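Oxidoreductase, putative (Neosartorya fumigata, PDB 6SKX) is a fungal reductive aminase that probably uses NADPH to reduce imines formed from carbonyl compounds and amines, giving chiral amine products. Local coordinates at residues A[26-31]-A[55-60]; A[61-66]-A[73-78]; A[80-85]-A[103-108]. All blocks are in the same frame, centred on the assembly; numbering follows the deposited sequence.

Contact 1: residues A[26-31]-A[55-60]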
ATOM      1  N   LYS A  26      20.405  17.941 -29.488  1.00 48.15           N
ATOM      2  CA  LYS A  26      21.879  17.825 -29.433  1.00 50.00           C
ATOM      3  C   LYS A  26      22.160  17.509 -27.961  1.00 46.35           C
ATOM      4  O   LYS A  26      21.708  18.266 -27.132  1.00 46.14           O
ATOM      5  CB  LYS A  26      22.496  19.118 -29.962  1.00 54.97           C
ATOM      6  CG  LYS A  26      24.001  19.240 -29.828  1.00 65.62           C
ATOM      7  CD  LYS A  26      24.509  20.611 -30.166  1.00 73.90           C
ATOM      8  CE  LYS A  26      25.996  20.750 -29.945  1.00 79.25           C
ATOM      9  NZ  LYS A  26      26.298  21.174 -28.563  1.00 82.81           N
ATOM     10  N   VAL A  27      22.873  16.427 -27.664  1.00 43.66           N
ATOM     11  CA  VAL A  27      22.963  15.944 -26.257  1.00 41.61           C
ATOM     12  C   VAL A  27      24.425  15.688 -25.885  1.00 41.81           C
ATOM     13  O   VAL A  27      25.111  14.904 -26.584  1.00 47.90           O
ATOM     14  CB  VAL A  27      22.118  14.677 -26.036  1.00 44.26           C
ATOM     15  CG1 VAL A  27      22.192  14.225 -24.589  1.00 49.11           C
ATOM     16  CG2 VAL A  27      20.675  14.863 -26.428  1.00 40.88           C
ATOM     17  N   ALA A  28      24.882  16.363 -24.834  1.00 43.45           N
ATOM     18  CA  ALA A  28      26.185  16.150 -24.168  1.00 43.14           C
ATOM     19  C   ALA A  28      25.934  15.288 -22.935  1.00 46.74           C
ATOM     20  O   ALA A  28      24.901  15.485 -22.284  1.00 42.81           O
ATOM     21  CB  ALA A  28      26.769  17.479 -23.779  1.00 46.54           C
ATOM     22  N   VAL A  29      26.832  14.360 -22.628  1.00 47.09           N
ATOM     23  CA  VAL A  29      26.687  13.469 -21.447  1.00 48.64           C
ATOM     24  C   VAL A  29      27.989  13.440 -20.643  1.00 43.44           C
ATOM     25  O   VAL A  29      29.068  13.274 -21.211  1.00 48.69           O
ATOM     26  CB  VAL A  29      26.253  12.051 -21.889  1.00 49.83           C
ATOM     27  CG1 VAL A  29      24.946  12.114 -22.651  1.00 47.01           C
ATOM     28  CG2 VAL A  29      27.317  11.335 -22.713  1.00 45.50           C
ATOM     29  N   TRP A  30      27.856  13.525 -19.337  1.00 48.00           N
ATOM     30  CA  TRP A  30      28.939  13.290 -18.353  1.00 47.96           C
ATOM     31  C   TRP A  30      28.633  11.969 -17.629  1.00 48.82           C
ATOM     32  O   TRP A  30      27.531  11.817 -16.978  1.00 48.77           O
ATOM     33  CB  TRP A  30      29.081  14.502 -17.409  1.00 49.02           C
ATOM     34  CG  TRP A  30      30.255  14.441 -16.485  1.00 49.81           C
ATOM     35  CD1 TRP A  30      31.472  15.019 -16.669  1.00 53.41           C
ATOM     36  CD2 TRP A  30      30.324  13.748 -15.225  1.00 54.49           C
ATOM     37  NE1 TRP A  30      32.303  14.723 -15.620  1.00 56.36           N
ATOM     38  CE2 TRP A  30      31.625  13.950 -14.713  1.00 57.16           C
ATOM     39  CE3 TRP A  30      29.406  13.012 -14.461  1.00 53.65           C
ATOM     40  CZ2 TRP A  30      32.038  13.417 -13.489  1.00 56.14           C
ATOM     41  CZ3 TRP A  30      29.816  12.465 -13.260  1.00 56.99           C
ATOM     42  CH2 TRP A  30      31.119  12.667 -12.782  1.00 55.56           C
ATOM     43  N   ASN A  31      29.579  11.045 -17.762  1.00 43.27           N
ATOM     44  CA  ASN A  31      29.523   9.618 -17.369  1.00 49.67           C
ATOM     45  C   ASN A  31      30.588   9.377 -16.287  1.00 53.09           C
ATOM     46  O   ASN A  31      31.755   9.488 -16.629  1.00 46.05           O
ATOM     47  CB  ASN A  31      29.728   8.732 -18.603  1.00 50.74           C
ATOM     48  CG  ASN A  31      29.632   7.238 -18.345  1.00 52.81           C
ATOM     49  OD1 ASN A  31      29.613   6.790 -17.194  1.00 52.34           O
ATOM     50  ND2 ASN A  31      29.646   6.458 -19.422  1.00 48.82           N
ATOM     51  N   ILE A  55      29.210  21.742 -18.447  1.00 54.16           N
ATOM     52  CA  ILE A  55      28.572  23.070 -18.191  1.00 54.03           C
ATOM     53  C   ILE A  55      28.644  23.926 -19.460  1.00 45.91           C
ATOM     54  O   ILE A  55      27.642  24.589 -19.756  1.00 48.10           O
ATOM     55  CB  ILE A  55      29.220  23.790 -16.988  1.00 57.83           C
ATOM     56  CG1 ILE A  55      29.063  22.997 -15.686  1.00 55.68           C
ATOM     57  CG2 ILE A  55      28.666  25.207 -16.856  1.00 53.07           C
ATOM     58  CD1 ILE A  55      27.630  22.730 -15.319  1.00 58.99           C
ATOM     59  N   ASN A  56      29.758  23.918 -20.206  1.00 47.83           N
ATOM     60  CA  ASN A  56      29.849  24.747 -21.440  1.00 52.02           C
ATOM     61  C   ASN A  56      29.105  24.118 -22.631  1.00 51.33           C
ATOM     62  O   ASN A  56      28.893  24.865 -23.583  1.00 47.68           O
ATOM     63  CB  ASN A  56      31.292  25.147 -21.759  1.00 55.38           C
ATOM     64  CG  ASN A  56      31.795  26.213 -20.800  1.00 59.94           C
ATOM     65  OD1 ASN A  56      32.813  26.021 -20.151  1.00 63.46           O
ATOM     66  ND2 ASN A  56      31.039  27.289 -20.614  1.00 56.64           N
ATOM     67  N   ALA A  57      28.701  22.853 -22.564  1.00 48.16           N
ATOM     68  CA  ALA A  57      28.054  22.195 -23.722  1.00 49.15           C
ATOM     69  C   ALA A  57      26.644  22.728 -23.981  1.00 47.46           C
ATOM     70  O   ALA A  57      26.191  22.592 -25.103  1.00 51.52           O
ATOM     71  CB  ALA A  57      28.046  20.707 -23.535  1.00 50.72           C
ATOM     72  N   SER A  58      25.994  23.300 -22.973  1.00 44.94           N
ATOM     73  CA  SER A  58      24.614  23.807 -23.150  1.00 46.77           C
ATOM     74  C   SER A  58      24.252  24.786 -22.038  1.00 43.09           C
ATOM     75  O   SER A  58      24.900  24.764 -21.019  1.00 47.10           O
ATOM     76  CB  SER A  58      23.651  22.655 -23.137  1.00 42.50           C
ATOM     77  OG  SER A  58      22.347  23.088 -23.425  1.00 40.25           O
ATOM     78  N   ASP A  59      23.282  25.654 -22.295  1.00 46.13           N
ATOM     79  CA  ASP A  59      22.709  26.511 -21.222  1.00 48.97           C
ATOM     80  C   ASP A  59      21.716  25.712 -20.348  1.00 49.51           C
ATOM     81  O   ASP A  59      21.438  26.174 -19.213  1.00 46.37           O
ATOM     82  CB  ASP A  59      22.069  27.775 -21.823  1.00 49.87           C
ATOM     83  CG  ASP A  59      23.062  28.914 -22.038  1.00 51.07           C
ATOM     84  OD1 ASP A  59      24.273  28.692 -21.720  1.00 46.73           O
ATOM     85  OD2 ASP A  59      22.629  30.011 -22.531  1.00 48.82           O
ATOM     86  N   LEU A  60      21.197  24.592 -20.854  1.00 51.02           N
ATOM     87  CA  LEU A  60      20.257  23.725 -20.097  1.00 45.94           C
ATOM     88  C   LEU A  60      21.011  22.483 -19.617  1.00 43.63           C
ATOM     89  O   LEU A  60      21.367  21.649 -20.429  1.00 46.63           O
ATOM     90  CB  LEU A  60      19.062  23.369 -20.978  1.00 48.16           C
ATOM     91  CG  LEU A  60      17.969  22.538 -20.317  1.00 48.37           C
ATOM     92  CD1 LEU A  60      17.456  23.206 -19.061  1.00 49.05           C
ATOM     93  CD2 LEU A  60      16.834  22.290 -21.285  1.00 46.31           C
TER
HETATM   94  O   HOH W   1      25.039  19.808 -26.110  1.00 49.07           O
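In the Rossmann-type NADP-binding domain, A28 of strand 26-30 meets A57 of segment 55-60, in the chain that follows from helix 51-56, and the pair illustrates how small side chains let two backbones come close. The two methyl groups point at each other, with A28 CB 3.5 Å from A57 CB, which is tighter than ordinary van der Waals contact between carbons. The backbones are correspondingly near, their CA atoms only 6.3 Å apart. Beside this apolar point lies a polar bridge. K26 leaves the strand with CG anti to its backbone N (chi1 173°) and runs extended until it bends at its last torsion, which brings the ammonium group over to the carbonyl of A57. A water joins them: it accepts from K26 NZ at 3.1 Å and donates to A57 O at 3.2 Å. The chain after A57 is held in shape by an ST turn, in which L60 N donates to S58 OG at 3.2 Å; that hydroxyl is also hydrogen-bonded to S3 OG. Strand 26-30 lies in the parallel part of the mixed sheet, between strands 46-47 and 3-7, bonding through the backbones of V27 to T46 and of A28 to V4 and I6. While A28 turns toward 55-60, V27 points away from it and packs on F20 and L21 of helix 11-22.

Contact 2: residues A[61-66]-A[73-78]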
ATOM      1  N   ILE A  61      21.207  22.396 -18.311  1.00 41.00           N
ATOM      2  CA  ILE A  61      21.976  21.352 -17.616  1.00 45.70           C
ATOM      3  C   ILE A  61      21.010  20.531 -16.762  1.00 47.26           C
ATOM      4  O   ILE A  61      20.339  21.131 -15.951  1.00 48.79           O
ATOM      5  CB  ILE A  61      23.077  22.066 -16.816  1.00 53.14           C
ATOM      6  CG1 ILE A  61      24.089  22.714 -17.773  1.00 48.69           C
ATOM      7  CG2 ILE A  61      23.760  21.122 -15.844  1.00 49.15           C
ATOM      8  CD1 ILE A  61      24.663  23.925 -17.170  1.00 62.87           C
ATOM      9  N   ILE A  62      20.897  19.218 -17.030  1.00 46.79           N
ATOM     10  CA  ILE A  62      20.004  18.264 -16.306  1.00 48.69           C
ATOM     11  C   ILE A  62      20.905  17.341 -15.486  1.00 46.16           C
ATOM     12  O   ILE A  62      21.784  16.673 -16.049  1.00 46.46           O
ATOM     13  CB  ILE A  62      19.118  17.422 -17.240  1.00 58.81           C
ATOM     14  CG1 ILE A  62      18.488  18.218 -18.391  1.00 59.59           C
ATOM     15  CG2 ILE A  62      18.070  16.683 -16.428  1.00 55.58           C
ATOM     16  CD1 ILE A  62      17.290  18.990 -18.015  1.00 66.77           C
ATOM     17  N   ILE A  63      20.747  17.365 -14.180  1.00 45.44           N
ATOM     18  CA  ILE A  63      21.623  16.582 -13.278  1.00 49.08           C
ATOM     19  C   ILE A  63      20.813  15.413 -12.742  1.00 47.53           C
ATOM     20  O   ILE A  63      19.723  15.653 -12.180  1.00 49.39           O
ATOM     21  CB  ILE A  63      22.155  17.484 -12.148  1.00 52.45           C
ATOM     22  CG1 ILE A  63      22.741  18.788 -12.702  1.00 53.85           C
ATOM     23  CG2 ILE A  63      23.148  16.719 -11.292  1.00 48.15           C
ATOM     24  CD1 ILE A  63      23.211  19.743 -11.633  1.00 57.86           C
ATOM     25  N   CYS A  64      21.375  14.212 -12.837  1.00 52.98           N
ATOM     26  CA  CYS A  64      20.781  12.962 -12.296  1.00 54.52           C
ATOM     27  C   CYS A  64      21.912  12.095 -11.727  1.00 59.05           C
ATOM     28  O   CYS A  64      22.387  11.210 -12.462  1.00 51.06           O
ATOM     29  CB  CYS A  64      20.006  12.240 -13.393  1.00 55.10           C
ATOM     30  SG  CYS A  64      18.996  10.875 -12.773  1.00 58.73           S
ATOM     31  N   LEU A  65      22.360  12.382 -10.496  1.00 59.16           N
ATOM     32  CA  LEU A  65      23.498  11.667  -9.840  1.00 62.97           C
ATOM     33  C   LEU A  65      22.978  10.922  -8.592  1.00 57.15           C
ATOM     34  O   LEU A  65      21.746  10.988  -8.326  1.00 51.18           O
ATOM     35  CB  LEU A  65      24.602  12.682  -9.519  1.00 64.88           C
ATOM     36  CG  LEU A  65      25.298  13.332 -10.717  1.00 61.42           C
ATOM     37  CD1 LEU A  65      26.199  14.477 -10.279  1.00 62.67           C
ATOM     38  CD2 LEU A  65      26.112  12.318 -11.495  1.00 59.61           C
ATOM     39  N   LEU A  66      23.822  10.160  -7.889  1.00 58.40           N
ATOM     40  CA  LEU A  66      23.345   9.259  -6.788  1.00 58.30           C
ATOM     41  C   LEU A  66      22.845  10.094  -5.610  1.00 61.95           C
ATOM     42  O   LEU A  66      21.777   9.727  -5.082  1.00 71.37           O
ATOM     43  CB  LEU A  66      24.445   8.283  -6.354  1.00 68.38           C
ATOM     44  N   ALA A  73      30.528  17.710  -5.228  1.00 57.59           N
ATOM     45  CA  ALA A  73      31.846  17.147  -5.587  1.00 64.69           C
ATOM     46  C   ALA A  73      32.059  17.200  -7.108  1.00 70.66           C
ATOM     47  O   ALA A  73      33.153  17.609  -7.531  1.00 66.92           O
ATOM     48  CB  ALA A  73      31.945  15.730  -5.049  1.00 63.20           C
ATOM     49  N   THR A  74      31.068  16.814  -7.923  1.00 66.65           N
ATOM     50  CA  THR A  74      31.260  16.758  -9.404  1.00 63.73           C
ATOM     51  C   THR A  74      31.482  18.158  -9.994  1.00 54.77           C
ATOM     52  O   THR A  74      32.259  18.277 -10.966  1.00 49.68           O
ATOM     53  CB  THR A  74      30.106  16.032 -10.102  1.00 60.13           C
ATOM     54  OG1 THR A  74      30.086  14.725  -9.523  1.00 58.78           O
ATOM     55  CG2 THR A  74      30.291  15.981 -11.606  1.00 57.30           C
ATOM     56  N   LEU A  75      30.798  19.171  -9.464  1.00 54.90           N
ATOM     57  CA  LEU A  75      30.792  20.540 -10.040  1.00 61.47           C
ATOM     58  C   LEU A  75      31.746  21.499  -9.299  1.00 67.15           C
ATOM     59  O   LEU A  75      31.828  22.664  -9.750  1.00 64.71           O
ATOM     60  CB  LEU A  75      29.352  21.053  -9.979  1.00 58.61           C
ATOM     61  CG  LEU A  75      28.381  20.375 -10.945  1.00 60.46           C
ATOM     62  CD1 LEU A  75      27.017  21.019 -10.856  1.00 57.24           C
ATOM     63  CD2 LEU A  75      28.889  20.440 -12.370  1.00 60.63           C
ATOM     64  N   ALA A  76      32.435  21.049  -8.236  1.00 73.81           N
ATOM     65  CA  ALA A  76      33.303  21.876  -7.344  1.00 77.56           C
ATOM     66  C   ALA A  76      34.360  22.663  -8.142  1.00 74.15           C
ATOM     67  O   ALA A  76      34.627  23.812  -7.780  1.00 78.57           O
ATOM     68  CB  ALA A  76      33.966  21.012  -6.297  1.00 68.72           C
ATOM     69  N   GLY A  77      34.924  22.085  -9.205  1.00 75.97           N
ATOM     70  CA  GLY A  77      35.951  22.746 -10.034  1.00 73.09           C
ATOM     71  C   GLY A  77      35.387  23.555 -11.201  1.00 78.58           C
ATOM     72  O   GLY A  77      36.183  23.852 -12.121  1.00 78.09           O
ATOM     73  N   ALA A  78      34.092  23.908 -11.206  1.00 63.45           N
ATOM     74  CA  ALA A  78      33.427  24.524 -12.380  1.00 66.02           C
ATOM     75  C   ALA A  78      32.426  25.618 -11.987  1.00 62.16           C
ATOM     76  O   ALA A  78      31.707  26.086 -12.884  1.00 61.57           O
ATOM     77  CB  ALA A  78      32.732  23.442 -13.170  1.00 77.35           C
TER
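I63 of strand 60-63 and L65, just after it, meet T74 and L75 of helix 68-75 within a beta-alpha-beta unit that is completed by strand 86-89. The contact exemplifies how a crossover helix can settle on its own strand through a few branched side chains, burying 114 Å² in all. Its apolar part is I63 against L75, which meet end-on, I63 CD1 4.1 Å from L75 CD1. For I63 this reach follows from an extended side chain: CG1 stands beside the backbone N, and chi2 of 177° carries CD1 straight outward. Around the pair, I55 of helix 51-56 touches L75, and I87 of strand 86-89 touches I63, so the two methyl ends lie within a larger hydrophobic layer.

The second meeting mixes apolar and polar groups. L65 and T74 cross at a slant, with L65 CD1 4.0 Å from T74 OG1. The threonine hydroxyl has its polar partner within the helix, since it bonds to A70 O one turn back. T74 places OG1 beside its backbone N (chi1 -59°), which suits that bond, and leucine carbon is left to pack against an oxygen already occupied. L65 also belongs to the NADP-binding site, and its backbone N is hydrogen-bonded to T91 OG1 on the loop after strand 86-89.

Backbone bonding also shapes the chain within 73-78, where A78 N donates to L75 O over 3.0 Å.

Contact 3: residues A[80-85]-A[103-108]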
ATOM      1  N   ASP A  80      32.719  28.693 -11.586  1.00 65.73           N
ATOM      2  CA  ASP A  80      32.980  29.936 -12.374  1.00 69.07           C
ATOM      3  C   ASP A  80      32.279  29.892 -13.747  1.00 72.42           C
ATOM      4  O   ASP A  80      32.315  30.939 -14.433  1.00 64.94           O
ATOM      5  CB  ASP A  80      34.482  30.156 -12.647  1.00 78.25           C
ATOM      6  CG  ASP A  80      35.379  30.425 -11.435  1.00 81.94           C
ATOM      7  OD1 ASP A  80      34.859  30.787 -10.352  1.00 74.62           O
ATOM      8  OD2 ASP A  80      36.610  30.270 -11.586  1.00 82.44           O
ATOM      9  N   HIS A  81      31.706  28.754 -14.188  1.00 56.74           N
ATOM     10  CA  HIS A  81      31.138  28.644 -15.559  1.00 53.75           C
ATOM     11  C   HIS A  81      29.610  28.713 -15.543  1.00 55.02           C
ATOM     12  O   HIS A  81      29.022  28.735 -16.649  1.00 56.79           O
ATOM     13  CB  HIS A  81      31.702  27.408 -16.243  1.00 59.34           C
ATOM     14  CG  HIS A  81      33.167  27.513 -16.510  1.00 64.89           C
ATOM     15  ND1 HIS A  81      34.125  27.161 -15.555  1.00 71.01           N
ATOM     16  CD2 HIS A  81      33.847  27.929 -17.607  1.00 66.35           C
ATOM     17  CE1 HIS A  81      35.327  27.326 -16.072  1.00 67.71           C
ATOM     18  NE2 HIS A  81      35.182  27.793 -17.334  1.00 63.46           N
ATOM     19  N   LEU A  82      29.011  28.878 -14.356  1.00 54.68           N
ATOM     20  CA  LEU A  82      27.541  28.763 -14.115  1.00 60.57           C
ATOM     21  C   LEU A  82      26.742  30.005 -14.536  1.00 59.62           C
ATOM     22  O   LEU A  82      25.510  29.877 -14.640  1.00 53.70           O
ATOM     23  CB  LEU A  82      27.322  28.469 -12.631  1.00 59.53           C
ATOM     24  CG  LEU A  82      27.819  27.098 -12.175  1.00 66.27           C
ATOM     25  CD1 LEU A  82      27.469  26.869 -10.714  1.00 65.26           C
ATOM     26  CD2 LEU A  82      27.245  25.980 -13.050  1.00 71.00           C
ATOM     27  N   HIS A  83      27.381  31.152 -14.785  1.00 58.10           N
ATOM     28  CA  HIS A  83      26.679  32.440 -15.042  1.00 56.45           C
ATOM     29  C   HIS A  83      25.748  32.252 -16.261  1.00 55.75           C
ATOM     30  O   HIS A  83      26.242  31.806 -17.333  1.00 52.92           O
ATOM     31  CB  HIS A  83      27.697  33.611 -15.176  1.00 49.63           C
ATOM     32  CG  HIS A  83      27.051  34.959 -15.221  1.00 65.60           C
ATOM     33  ND1 HIS A  83      26.674  35.660 -14.051  1.00 71.37           N
ATOM     34  CD2 HIS A  83      26.645  35.717 -16.273  1.00 68.34           C
ATOM     35  CE1 HIS A  83      26.067  36.782 -14.399  1.00 75.97           C
ATOM     36  NE2 HIS A  83      26.048  36.846 -15.760  1.00 71.55           N
ATOM     37  N   GLY A  84      24.469  32.619 -16.122  1.00 50.81           N
ATOM     38  CA  GLY A  84      23.435  32.533 -17.182  1.00 49.36           C
ATOM     39  C   GLY A  84      22.989  31.090 -17.479  1.00 54.11           C
ATOM     40  O   GLY A  84      22.193  30.919 -18.388  1.00 46.37           O
ATOM     41  N   LYS A  85      23.429  30.071 -16.733  1.00 46.92           N
ATOM     42  CA  LYS A  85      22.959  28.668 -16.929  1.00 52.21           C
ATOM     43  C   LYS A  85      21.642  28.414 -16.191  1.00 51.35           C
ATOM     44  O   LYS A  85      21.376  29.065 -15.173  1.00 57.58           O
ATOM     45  CB  LYS A  85      23.963  27.639 -16.416  1.00 50.01           C
ATOM     46  CG  LYS A  85      25.331  27.696 -17.071  1.00 55.77           C
ATOM     47  CD  LYS A  85      25.302  27.456 -18.560  1.00 58.62           C
ATOM     48  CE  LYS A  85      26.644  27.695 -19.217  1.00 52.23           C
ATOM     49  NZ  LYS A  85      26.572  27.354 -20.651  1.00 52.49           N
ATOM     50  N   ASP A 103      20.714  28.059  -3.299  1.00 62.83           N
ATOM     51  CA  ASP A 103      21.339  29.317  -2.789  1.00 69.86           C
ATOM     52  C   ASP A 103      22.747  29.456  -3.376  1.00 60.30           C
ATOM     53  O   ASP A 103      23.094  30.536  -3.884  1.00 61.33           O
ATOM     54  CB  ASP A 103      21.422  29.340  -1.253  1.00 68.67           C
ATOM     55  CG  ASP A 103      20.117  29.654  -0.521  1.00 64.70           C
ATOM     56  OD1 ASP A 103      19.164  30.126  -1.166  1.00 62.47           O
ATOM     57  OD2 ASP A 103      20.073  29.437   0.711  1.00 74.19           O
ATOM     58  N   ARG A 104      23.516  28.377  -3.304  1.00 57.85           N
ATOM     59  CA  ARG A 104      24.898  28.293  -3.829  1.00 59.84           C
ATOM     60  C   ARG A 104      24.903  28.590  -5.336  1.00 71.71           C
ATOM     61  O   ARG A 104      25.708  29.446  -5.750  1.00 72.34           O
ATOM     62  CB  ARG A 104      25.446  26.906  -3.517  1.00 64.86           C
ATOM     63  CG  ARG A 104      26.942  26.853  -3.291  1.00 76.65           C
ATOM     64  CD  ARG A 104      27.284  26.002  -2.079  1.00 74.02           C
ATOM     65  NE  ARG A 104      27.756  24.690  -2.449  1.00 77.37           N
ATOM     66  CZ  ARG A 104      28.855  24.457  -3.152  1.00 82.76           C
ATOM     67  NH1 ARG A 104      29.599  25.460  -3.598  1.00 85.32           N
ATOM     68  NH2 ARG A 104      29.194  23.209  -3.430  1.00 92.32           N
ATOM     69  N   PHE A 105      24.043  27.944  -6.139  1.00 59.27           N
ATOM     70  CA  PHE A 105      24.096  28.093  -7.618  1.00 61.17           C
ATOM     71  C   PHE A 105      23.653  29.514  -8.011  1.00 52.92           C
ATOM     72  O   PHE A 105      24.244  30.061  -8.961  1.00 51.95           O
ATOM     73  CB  PHE A 105      23.349  26.960  -8.347  1.00 60.91           C
ATOM     74  CG  PHE A 105      24.015  25.603  -8.260  1.00 73.82           C
ATOM     75  CD1 PHE A 105      25.385  25.474  -8.059  1.00 87.88           C
ATOM     76  CD2 PHE A 105      23.271  24.437  -8.357  1.00 77.82           C
ATOM     77  CE1 PHE A 105      25.988  24.223  -7.962  1.00 78.99           C
ATOM     78  CE2 PHE A 105      23.877  23.190  -8.289  1.00 75.59           C
ATOM     79  CZ  PHE A 105      25.234  23.084  -8.090  1.00 75.36           C
ATOM     80  N   VAL A 106      22.646  30.079  -7.340  1.00 55.26           N
ATOM     81  CA  VAL A 106      22.093  31.444  -7.610  1.00 52.80           C
ATOM     82  C   VAL A 106      23.210  32.472  -7.326  1.00 59.63           C
ATOM     83  O   VAL A 106      23.373  33.421  -8.111  1.00 59.33           O
ATOM     84  CB  VAL A 106      20.837  31.738  -6.760  1.00 59.05           C
ATOM     85  CG1 VAL A 106      20.501  33.229  -6.724  1.00 61.30           C
ATOM     86  CG2 VAL A 106      19.617  30.944  -7.210  1.00 59.00           C
ATOM     87  N   SER A 107      23.991  32.268  -6.268  1.00 55.63           N
ATOM     88  CA  SER A 107      25.127  33.154  -5.913  1.00 63.04           C
ATOM     89  C   SER A 107      26.156  33.124  -7.046  1.00 65.35           C
ATOM     90  O   SER A 107      26.963  34.035  -7.084  1.00 59.47           O
ATOM     91  CB  SER A 107      25.763  32.772  -4.596  1.00 67.36           C
ATOM     92  OG  SER A 107      26.926  31.980  -4.818  1.00 73.13           O
ATOM     93  N   HIS A 108      26.150  32.118  -7.933  1.00 57.12           N
ATOM     94  CA  HIS A 108      27.166  32.007  -9.017  1.00 53.81           C
ATOM     95  C   HIS A 108      26.566  32.433 -10.350  1.00 50.00           C
ATOM     96  O   HIS A 108      27.221  32.217 -11.377  1.00 54.42           O
ATOM     97  CB  HIS A 108      27.756  30.611  -9.075  1.00 55.47           C
ATOM     98  CG  HIS A 108      28.819  30.378  -8.064  1.00 64.17           C
ATOM     99  ND1 HIS A 108      28.572  29.704  -6.879  1.00 66.45           N
ATOM    100  CD2 HIS A 108      30.136  30.697  -8.070  1.00 69.17           C
ATOM    101  CE1 HIS A 108      29.694  29.620  -6.190  1.00 68.83           C
ATOM    102  NE2 HIS A 108      30.671  30.222  -6.899  1.00 69.40           N
TER
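L82 is the centre of the first shell, packing against F105 and H108 where segment 103-108, on helix 95-106 of the Rossmann-type domain, lies beside the loop that leads into strand 86-89. It is a worked example of a turn residue packing its side chain against a neighbouring helical segment. L82 CD1 approaches the F105 ring obliquely, 3.7 Å from F105 CD1 and 4.1 Å from F105 CE1. The same methyl also lies 4.1 Å from H108 CB, so one branch touches both partners. L82 CG sits beside its own backbone N, and chi2 of -176° extends CD1 toward them. Backbone and side chain meet as well: H108 O stands 4.0 Å from L82 CB, and near the plane of the H83 ring, at its edge.

A second shell fixes these groups. L82 opens a type II beta turn that ends at K85, whose N donates to L82 O; G84, with phi of 72°, fills its third position. G84 and K85 make backbone hydrogen bonds to G109 and R111, tying the turn to the chain just beyond 103-108. I55 of helix 51-56 and I87 of strand 86-89 also touch L82, and I87 touches F105 too.

On the helix side, H108 N donates to F105 O at 3.0 Å, while the H108 ring is held by R104 O. That carbonyl accepts twice, from S107 OG and from H108 ND1, which arrive from opposite faces of its plane. R104 itself reaches E72 of helix 68-75 in a salt bridge. The bond from H108 ND1 to R104 O spans 3.1 Å, with the donor lying above the carbonyl plane.

In the fold
The three contacts lie in series along one Rossmann-type domain. Contacts 1 and 2 have centres about 11 Å apart and touch where W30 CH2 meets T74 CG2 at 3.6 Å. Contact 3, its centre about 13 Å from that of contact 2, joins it through L75 CD1 and F105 CZ, 3.9 Å apart. Contacts 1 and 3 share a salt bridge, K85 NZ to D59 OD1 at 2.9 Å. N31, L65 and L66 belong to the NADP site, without cofactor in this chain. L65 brings contact 2 directly to it; contact 1 merely shares a segment, the A28 side chain about 10 Å from that of L9, and the F105 side chain lies about 9 Å from that of L65.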